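Long-range contacts in alpha-L-rhamnosidase (Aspergillus terreus, PDB 6GSZ), which probably hydrolyses terminal non-reducing alpha-L-rhamnose residues from alpha-L-rhamnosides, as a calcium-binding glycoside hydrolase: residues Q350-V355 and V401-W406; L340-K345 and N415-I420; N688-G693 and Y716-Q721. One frame throughout, in Å; residues are numbered along the deposited sequence. Where two conformers were deposited one is given.

In the fold
Going from the N terminus, the chain first lays down 340-345 and then 350-355, consecutive strands of the concanavalin-like domain. It comes back to 350-355 at 401-406, closing contact 1, and then to 340-345 at 415-420, closing contact 2. The smaller loop therefore lies within the larger one. The two pairs belong to different sheets that pack on each other: Phe354 of contact 1 rests on Leu340 and Ile342 of contact 2, and Trp406 reaches Val344 and Ser416. Contact 3 follows in series, in the helical glycosidase domain, where it joins the loop after helix 671-687 to the C-terminal part of helix 712-719; its nearest atoms are about 28 Å from the other two.

Contact 1: residues Q350-V355 and V401-W406; sequences QTIRFV and VQVDGW
Arg353 and Asp404 face each other as an antiparallel hydrogen-bonded pair, and their side chains run together off the same face of the sheet. Arg353 starts with CG anti to its backbone N (chi1 -174°) and turns at chi3, which carries the guanidinium over to the carboxylate. Arg353 NH2 meets Asp404 OD2 at 3.1 Å in a salt bridge, but from above the carboxylate plane, the two flat groups standing almost perpendicular. The syn lone pair of OD2 goes instead to Gln402, whose extended side chain on the same strand brings NE2 to 2.7 Å from Asp404 OD2. A water in the guanidinium plane, 2.9 Å from Arg353 NE, is also within 2.6 Å of Asp404 OD2. This one oxygen thus gathers Arg353 NH2, Gln402 NE2 and the water, which should restrain the carboxylate.

The other face, with Ile352, Phe354 and Val403, is apolar. Phe354 and Val403 lie alongside each other, while the ring edge of Phe354 brings CZ to 4.1 Å from Trp406 CZ3. Ile352 CG2 meets Val403 CG1 at 3.9 Å and also touches the indole at CE3; Trp406 NE1 bonds to Thr410 O. Beyond the pairing, the positive phi of Gly405 (83°) suits glycine, its CA facing Thr351 O. Gln350, extended beyond CG, reaches across, its NE2 bonding nearly straight to Gly405 O (2.9 Å) from above the carbonyl plane.

Strand 351-361 is flanked on its other side by strand 376-380, and strand 400-404 by strand 328-332. The apolar face, with Phe354 and Trp406, packs on strand 339-344 of the second sheet, a sandwich in keeping with the concanavalin-like domain.

Contact 2: residues L340-K345 and N415-I420; sequences LRIRVK and NSVTAI
Arg341 runs out from its strand with CG pointing away from the backbone N (chi1 178°) before a kink at chi3, while Thr418, in the conformer given, swings CG2 in between its own N and carbonyl carbon; together these turns slide the methyl over one face of the guanidinium. Thr418 CG2 sits 3.7 Å from Arg341 NH1, the two side chains running alongside each other in the same direction. That rotation leaves Thr418 OG1 on the side of strand 309-315, where it bonds to Glu314. Nearer the backbone, Arg341 CB meets Ile420 CD1 at 3.9 Å. In the conformer given, Arg343 NH2 lies over the Arg341 guanidinium, and Arg343 NE forms a salt bridge with Glu388, which would offset its charge.

The other face is apolar. Val417 CG2 touches two neighbours, 4.1 Å from Leu340 CD2 and an equal 4.1 Å from Ile342 CG2.

Backbone bonds carry the pairing. Arg341 N reaches Thr418 O at 2.9 Å, and Thr418 N returns a bond to Arg341 O at 3.1 Å. Arg343 N donates to Ser416 O at 2.9 Å, just before strand 417-424. Ser416 OG is held within the preceding loop by Pro411 O.

Strands 339-344 and 417-424 are the two inner strands of a four-stranded antiparallel sheet, bordered by 387-389 and 309-315. Leu340, Ile342 and Val417 face the other sheet of the concanavalin-like domain, where Phe354, Phe332 and Leu330 receive them.

Contact 3: residues N688-G693 and Y716-Q721; sequences NDYKVG and YSMLRQ
Ser717 presses its CB over one face of the Tyr690 ring, a CH-pi contact 3.6 Å from the ring centroid and 21° off the normal, displaced toward CD1 and CE1. At the base of the side chain, Tyr690 CB lies against the folded side chain of Gln721, 3.7 Å from its CG. Tyr690 O meets helix 712-719 at Met718, whose CA makes a CA-H...O contact of 3.3 Å. Met718 bends at chi3 (76°), which brings CE against the loop, 3.6 Å from Val692 CA.

Two waters extend this first shell. One donates to both Tyr690 O and Met718 O, each at 2.9 Å; the other lies between Tyr690 OH and Ser717 OG.

The next layer holds these groups in place. Gln721 turns back at chi2 so that NE2 bonds to Ser717 O at 3.1 Å. On the loop side, helix 671-687 finishes in a Schellman motif with Asp689 as its C-prime residue, and a type I' turn from Asn688 to Lys691 overlaps it. Asn688 ND2 braces that turn through a 2.9 Å bond to Lys691 O, which Gln656 also grips. Tyr690 and Met718 both touch Ile685 of the preceding helix, and Val692 packs on Pro725 and Trp742. All of this is packing within the glycosidase domain, away from the glucose pocket.

Chemically, the two segments share no direct hydrogen bond, and Asp689 O and Gln721 OE1, 3.4 Å apart, are both acceptors. Carbon packing, the CH-pi contact and water bridges join the segments, while polar bonds inside each one set its shape.

Contact 1: residues Q350-V355 and V401-W406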
# COMPACT_ATOMS: atom_id res chain seq x y z
N GLN A 350 -0.50 -18.62 -34.58
CA GLN A 350 -0.32 -17.17 -34.71
C GLN A 350 -0.13 -16.54 -33.32
O GLN A 350 -0.91 -16.80 -32.39
CB GLN A 350 -1.52 -16.55 -35.41
CG GLN A 350 -1.37 -15.04 -35.60
CD GLN A 350 -2.26 -14.54 -36.69
OE1 GLN A 350 -2.46 -15.24 -37.68
NE2 GLN A 350 -2.77 -13.32 -36.54
N THR A 351 0.89 -15.69 -33.21
CA THR A 351 1.23 -15.04 -31.96
C THR A 351 0.81 -13.57 -31.98
O THR A 351 1.17 -12.80 -32.90
CB THR A 351 2.74 -15.17 -31.68
OG1 THR A 351 3.10 -16.55 -31.74
CG2 THR A 351 3.16 -14.58 -30.35
N ILE A 352 0.10 -13.17 -30.92
CA ILE A 352 -0.21 -11.78 -30.64
C ILE A 352 0.80 -11.25 -29.61
O ILE A 352 1.05 -11.90 -28.60
CB ILE A 352 -1.63 -11.65 -30.07
CG1 ILE A 352 -2.65 -12.57 -30.74
CG2 ILE A 352 -2.06 -10.20 -30.08
CD1 ILE A 352 -4.05 -12.48 -30.16
N ARG A 353 1.30 -10.03 -29.86
CA ARG A 353 2.22 -9.36 -28.96
C ARG A 353 1.56 -8.09 -28.41
O ARG A 353 0.90 -7.35 -29.18
CB ARG A 353 3.52 -9.00 -29.68
CG ARG A 353 4.60 -8.43 -28.77
CD ARG A 353 5.87 -8.02 -29.49
NE ARG A 353 5.62 -6.89 -30.36
CZ ARG A 353 6.50 -6.40 -31.22
NH1 ARG A 353 7.71 -6.93 -31.31
NH2 ARG A 353 6.17 -5.36 -31.97
N PHE A 354 1.77 -7.88 -27.10
CA PHE A 354 1.22 -6.73 -26.37
C PHE A 354 2.35 -5.99 -25.68
O PHE A 354 2.98 -6.57 -24.79
CB PHE A 354 0.20 -7.20 -25.34
CG PHE A 354 -0.94 -8.03 -25.87
CD1 PHE A 354 -2.07 -7.45 -26.37
CD2 PHE A 354 -0.85 -9.42 -25.92
CE1 PHE A 354 -3.12 -8.22 -26.86
CE2 PHE A 354 -1.91 -10.18 -26.37
CZ PHE A 354 -3.03 -9.59 -26.86
N VAL A 355 2.65 -4.77 -26.14
CA VAL A 355 3.72 -3.97 -25.57
C VAL A 355 3.08 -2.83 -24.77
O VAL A 355 2.39 -1.97 -25.37
CB VAL A 355 4.68 -3.43 -26.65
CG1 VAL A 355 5.76 -2.54 -26.08
CG2 VAL A 355 5.33 -4.57 -27.44
N VAL A 401 -1.19 0.25 -25.15
CA VAL A 401 -0.67 -1.05 -25.54
C VAL A 401 -0.56 -1.09 -27.06
O VAL A 401 -1.57 -0.95 -27.75
CB VAL A 401 -1.56 -2.20 -25.05
CG1 VAL A 401 -0.86 -3.52 -25.33
CG2 VAL A 401 -1.89 -2.04 -23.58
N GLN A 402 0.65 -1.32 -27.56
CA GLN A 402 0.83 -1.63 -28.99
C GLN A 402 0.55 -3.12 -29.18
O GLN A 402 1.12 -3.96 -28.46
CB GLN A 402 2.22 -1.30 -29.48
CG GLN A 402 2.35 -1.55 -30.98
CD GLN A 402 3.72 -1.21 -31.53
OE1 GLN A 402 4.27 -0.13 -31.27
NE2 GLN A 402 4.26 -2.14 -32.32
N VAL A 403 -0.31 -3.43 -30.16
CA VAL A 403 -0.76 -4.80 -30.38
C VAL A 403 -0.34 -5.22 -31.78
O VAL A 403 -0.72 -4.52 -32.74
CB VAL A 403 -2.28 -4.92 -30.23
CG1 VAL A 403 -2.71 -6.35 -30.46
CG2 VAL A 403 -2.76 -4.42 -28.88
N ASP A 404 0.46 -6.29 -31.87
CA ASP A 404 0.88 -6.84 -33.18
C ASP A 404 0.38 -8.27 -33.29
O ASP A 404 0.43 -9.04 -32.32
CB ASP A 404 2.40 -6.76 -33.34
CG ASP A 404 2.89 -5.35 -33.62
OD1 ASP A 404 2.79 -4.89 -34.80
OD2 ASP A 404 3.28 -4.68 -32.67
N GLY A 405 -0.05 -8.65 -34.49
CA GLY A 405 -0.47 -10.02 -34.74
C GLY A 405 -1.91 -10.32 -34.34
O GLY A 405 -2.31 -11.48 -34.32
N TRP A 406 -2.69 -9.29 -33.96
CA TRP A 406 -4.09 -9.52 -33.60
C TRP A 406 -4.83 -10.10 -34.80
O TRP A 406 -4.69 -9.60 -35.91
CB TRP A 406 -4.75 -8.23 -33.08
CG TRP A 406 -6.14 -8.47 -32.59
CD1 TRP A 406 -7.28 -8.49 -33.34
CD2 TRP A 406 -6.53 -8.78 -31.24
NE1 TRP A 406 -8.36 -8.77 -32.55
CE2 TRP A 406 -7.93 -8.95 -31.25
CE3 TRP A 406 -5.84 -8.91 -30.03
CZ2 TRP A 406 -8.65 -9.24 -30.09
CZ3 TRP A 406 -6.55 -9.22 -28.89
CH2 TRP A 406 -7.93 -9.39 -28.92
O HOH W 1 3.21 -5.27 -30.15

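Contact 2: residues L340-K345 and N415-I420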
# COMPACT_ATOMS: atom_id res chain seq x y z
N LEU A 340 -3.85 -7.23 -19.14
CA LEU A 340 -5.01 -7.37 -20.03
C LEU A 340 -5.74 -8.70 -19.83
O LEU A 340 -5.15 -9.67 -19.41
CB LEU A 340 -4.56 -7.32 -21.49
CG LEU A 340 -3.88 -6.02 -21.92
CD1 LEU A 340 -3.42 -6.13 -23.36
CD2 LEU A 340 -4.82 -4.83 -21.71
N ARG A 341 -7.02 -8.69 -20.15
CA ARG A 341 -7.82 -9.90 -20.38
C ARG A 341 -8.31 -9.84 -21.82
O ARG A 341 -8.85 -8.82 -22.26
CB ARG A 341 -9.04 -9.95 -19.44
CG ARG A 341 -9.93 -11.18 -19.68
CD ARG A 341 -11.21 -11.19 -18.87
NE ARG A 341 -12.18 -10.25 -19.41
CZ ARG A 341 -13.25 -9.77 -18.75
NH1 ARG A 341 -14.08 -8.94 -19.36
NH2 ARG A 341 -13.47 -10.12 -17.49
N ILE A 342 -8.06 -10.93 -22.57
CA ILE A 342 -8.43 -10.98 -23.98
C ILE A 342 -9.42 -12.12 -24.17
O ILE A 342 -9.40 -13.09 -23.40
CB ILE A 342 -7.19 -11.14 -24.91
CG1 ILE A 342 -6.50 -12.50 -24.76
CG2 ILE A 342 -6.26 -9.95 -24.71
CD1 ILE A 342 -5.26 -12.68 -25.62
N ARG A 343 -10.30 -11.93 -25.17
CA ARG A 343 -11.21 -12.94 -25.62
C ARG A 343 -11.14 -12.94 -27.14
O ARG A 343 -11.56 -11.96 -27.77
CB ARG A 343 -12.62 -12.64 -25.10
CG ARG A 343 -12.74 -12.75 -23.59
CD ARG A 343 -13.96 -12.12 -22.94
NE ARG A 343 -14.05 -12.43 -21.51
CZ ARG A 343 -15.09 -12.10 -20.75
NH1 ARG A 343 -16.02 -11.29 -21.23
NH2 ARG A 343 -15.21 -12.59 -19.53
N VAL A 344 -10.56 -13.99 -27.72
CA VAL A 344 -10.11 -13.89 -29.08
C VAL A 344 -10.09 -15.27 -29.72
O VAL A 344 -9.77 -16.25 -29.07
CB VAL A 344 -8.71 -13.24 -29.11
CG1 VAL A 344 -7.68 -14.06 -28.33
CG2 VAL A 344 -8.24 -12.98 -30.54
N LYS A 345 -10.38 -15.31 -31.02
CA LYS A 345 -10.23 -16.50 -31.86
C LYS A 345 -9.28 -16.16 -33.01
O LYS A 345 -9.35 -15.10 -33.61
CB LYS A 345 -11.58 -16.97 -32.42
CG LYS A 345 -11.45 -18.09 -33.45
CD LYS A 345 -12.72 -18.85 -33.71
CE LYS A 345 -12.42 -20.15 -34.45
NZ LYS A 345 -13.61 -20.71 -35.10
N ASN A 415 -15.24 -5.66 -26.48
CA ASN A 415 -15.72 -7.04 -26.27
C ASN A 415 -14.58 -8.08 -26.34
O ASN A 415 -14.78 -9.23 -25.95
CB ASN A 415 -16.79 -7.42 -27.29
CG ASN A 415 -18.06 -6.61 -27.11
OD1 ASN A 415 -18.61 -6.09 -28.08
ND2 ASN A 415 -18.53 -6.49 -25.88
N SER A 416 -13.42 -7.71 -26.85
CA SER A 416 -12.31 -8.68 -26.98
C SER A 416 -11.09 -8.32 -26.12
O SER A 416 -10.23 -9.14 -25.97
CB SER A 416 -11.93 -8.82 -28.42
OG SER A 416 -11.53 -7.58 -28.97
N VAL A 417 -11.03 -7.09 -25.57
CA VAL A 417 -9.91 -6.71 -24.70
C VAL A 417 -10.42 -5.75 -23.63
O VAL A 417 -11.19 -4.85 -23.90
CB VAL A 417 -8.69 -6.13 -25.48
CG1 VAL A 417 -9.01 -4.82 -26.17
CG2 VAL A 417 -7.45 -5.98 -24.60
N THR A 418 -9.93 -5.97 -22.41
CA THR A 418 -10.17 -5.07 -21.30
C THR A 418 -8.93 -5.08 -20.40
O THR A 418 -8.11 -5.98 -20.46
CB THR A 418 -11.46 -5.49 -20.58
OG1 THR A 418 -11.98 -4.32 -19.93
CG2 THR A 418 -11.24 -6.63 -19.61
N ALA A 419 -8.79 -4.04 -19.56
CA ALA A 419 -7.71 -3.97 -18.60
C ALA A 419 -8.24 -4.45 -17.25
O ALA A 419 -9.37 -4.16 -16.87
CB ALA A 419 -7.10 -2.60 -18.49
N ILE A 420 -7.35 -5.12 -16.52
CA ILE A 420 -7.63 -5.61 -15.19
C ILE A 420 -6.71 -4.83 -14.26
O ILE A 420 -5.52 -4.86 -14.40
CB ILE A 420 -7.37 -7.11 -15.08
CG1 ILE A 420 -8.08 -7.91 -16.19
CG2 ILE A 420 -7.72 -7.64 -13.69
CD1 ILE A 420 -9.58 -7.81 -16.22

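Contact 3: residues N688-G693 and Y716-Q721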
# COMPACT_ATOMS: atom_id res chain seq x y z
N ASN A 688 9.19 33.04 -7.24
CA ASN A 688 9.25 31.90 -8.15
C ASN A 688 7.94 31.68 -8.89
O ASN A 688 7.73 30.60 -9.45
CB ASN A 688 9.60 30.64 -7.35
CG ASN A 688 10.23 29.55 -8.19
OD1 ASN A 688 11.10 29.85 -9.00
ND2 ASN A 688 9.83 28.29 -7.98
N ASP A 689 7.04 32.66 -8.93
CA ASP A 689 5.73 32.57 -9.60
C ASP A 689 4.94 31.36 -9.06
O ASP A 689 4.18 30.73 -9.79
CB ASP A 689 5.89 32.54 -11.12
CG ASP A 689 6.34 33.85 -11.74
OD1 ASP A 689 5.98 34.91 -11.20
OD2 ASP A 689 7.05 33.77 -12.74
N TYR A 690 5.11 31.09 -7.76
CA TYR A 690 4.37 30.06 -7.02
C TYR A 690 4.65 28.63 -7.53
O TYR A 690 3.93 27.70 -7.17
CB TYR A 690 2.86 30.33 -7.00
CG TYR A 690 2.52 31.59 -6.25
CD1 TYR A 690 2.39 31.60 -4.87
CD2 TYR A 690 2.37 32.81 -6.91
CE1 TYR A 690 2.08 32.75 -4.16
CE2 TYR A 690 2.07 33.98 -6.21
CZ TYR A 690 1.91 33.94 -4.83
OH TYR A 690 1.58 35.06 -4.11
N LYS A 691 5.71 28.46 -8.30
CA LYS A 691 6.12 27.13 -8.76
C LYS A 691 6.81 26.40 -7.60
O LYS A 691 7.53 26.98 -6.77
CB LYS A 691 7.07 27.24 -9.94
CG LYS A 691 6.42 27.84 -11.17
CD LYS A 691 7.38 28.17 -12.29
CE LYS A 691 6.64 28.60 -13.54
NZ LYS A 691 6.91 30.02 -13.86
N VAL A 692 6.56 25.10 -7.54
CA VAL A 692 7.10 24.25 -6.46
C VAL A 692 8.62 24.21 -6.60
O VAL A 692 9.15 24.11 -7.73
CB VAL A 692 6.54 22.83 -6.50
CG1 VAL A 692 5.03 22.81 -6.55
CG2 VAL A 692 7.12 22.02 -7.64
N GLY A 693 9.31 24.22 -5.47
CA GLY A 693 10.74 24.25 -5.43
C GLY A 693 11.37 23.15 -4.57
O GLY A 693 12.56 23.14 -4.39
N TYR A 716 -2.38 27.74 -1.63
CA TYR A 716 -3.44 27.65 -2.64
C TYR A 716 -2.91 28.17 -3.99
O TYR A 716 -3.27 27.63 -5.06
CB TYR A 716 -4.69 28.41 -2.21
CG TYR A 716 -5.73 27.62 -1.44
CD1 TYR A 716 -6.43 26.56 -2.00
CD2 TYR A 716 -6.06 27.97 -0.15
CE1 TYR A 716 -7.41 25.87 -1.29
CE2 TYR A 716 -7.06 27.32 0.56
CZ TYR A 716 -7.76 26.27 -0.01
OH TYR A 716 -8.75 25.63 0.68
N SER A 717 -2.13 29.26 -3.96
CA SER A 717 -1.61 29.83 -5.21
C SER A 717 -0.63 28.84 -5.86
O SER A 717 -0.65 28.71 -7.08
CB SER A 717 -0.99 31.18 -4.99
OG SER A 717 -1.99 32.11 -4.59
N MET A 718 0.20 28.16 -5.05
CA MET A 718 1.05 27.09 -5.59
C MET A 718 0.20 25.96 -6.18
O MET A 718 0.48 25.47 -7.29
CB MET A 718 1.94 26.49 -4.50
CG MET A 718 2.86 27.50 -3.85
SD MET A 718 4.11 26.72 -2.80
CE MET A 718 5.19 26.09 -4.05
N LEU A 719 -0.83 25.54 -5.46
CA LEU A 719 -1.65 24.40 -5.87
C LEU A 719 -2.39 24.67 -7.17
O LEU A 719 -2.58 23.74 -7.97
CB LEU A 719 -2.62 24.05 -4.74
CG LEU A 719 -3.51 22.83 -4.97
CD1 LEU A 719 -2.67 21.57 -5.11
CD2 LEU A 719 -4.51 22.67 -3.84
N ARG A 720 -2.71 25.94 -7.45
CA ARG A 720 -3.45 26.31 -8.66
C ARG A 720 -2.52 26.52 -9.87
O ARG A 720 -3.05 26.67 -10.99
CB ARG A 720 -4.28 27.56 -8.39
CG ARG A 720 -5.39 27.33 -7.39
CD ARG A 720 -6.13 28.61 -7.06
NE ARG A 720 -6.65 29.26 -8.25
CZ ARG A 720 -7.23 30.45 -8.25
NH1 ARG A 720 -7.04 31.27 -7.23
NH2 ARG A 720 -8.01 30.79 -9.26
N GLN A 721 -1.20 26.52 -9.67
CA GLN A 721 -0.27 26.75 -10.81
C GLN A 721 -0.40 25.58 -11.80
O GLN A 721 -0.50 24.44 -11.37
CB GLN A 721 1.18 26.81 -10.37
CG GLN A 721 1.53 28.05 -9.60
CD GLN A 721 1.10 29.30 -10.32
OE1 GLN A 721 1.51 29.54 -11.46
NE2 GLN A 721 0.28 30.10 -9.64
O HOH W 2 3.25 25.00 -7.78
O HOH W 3 -1.02 34.04 -2.61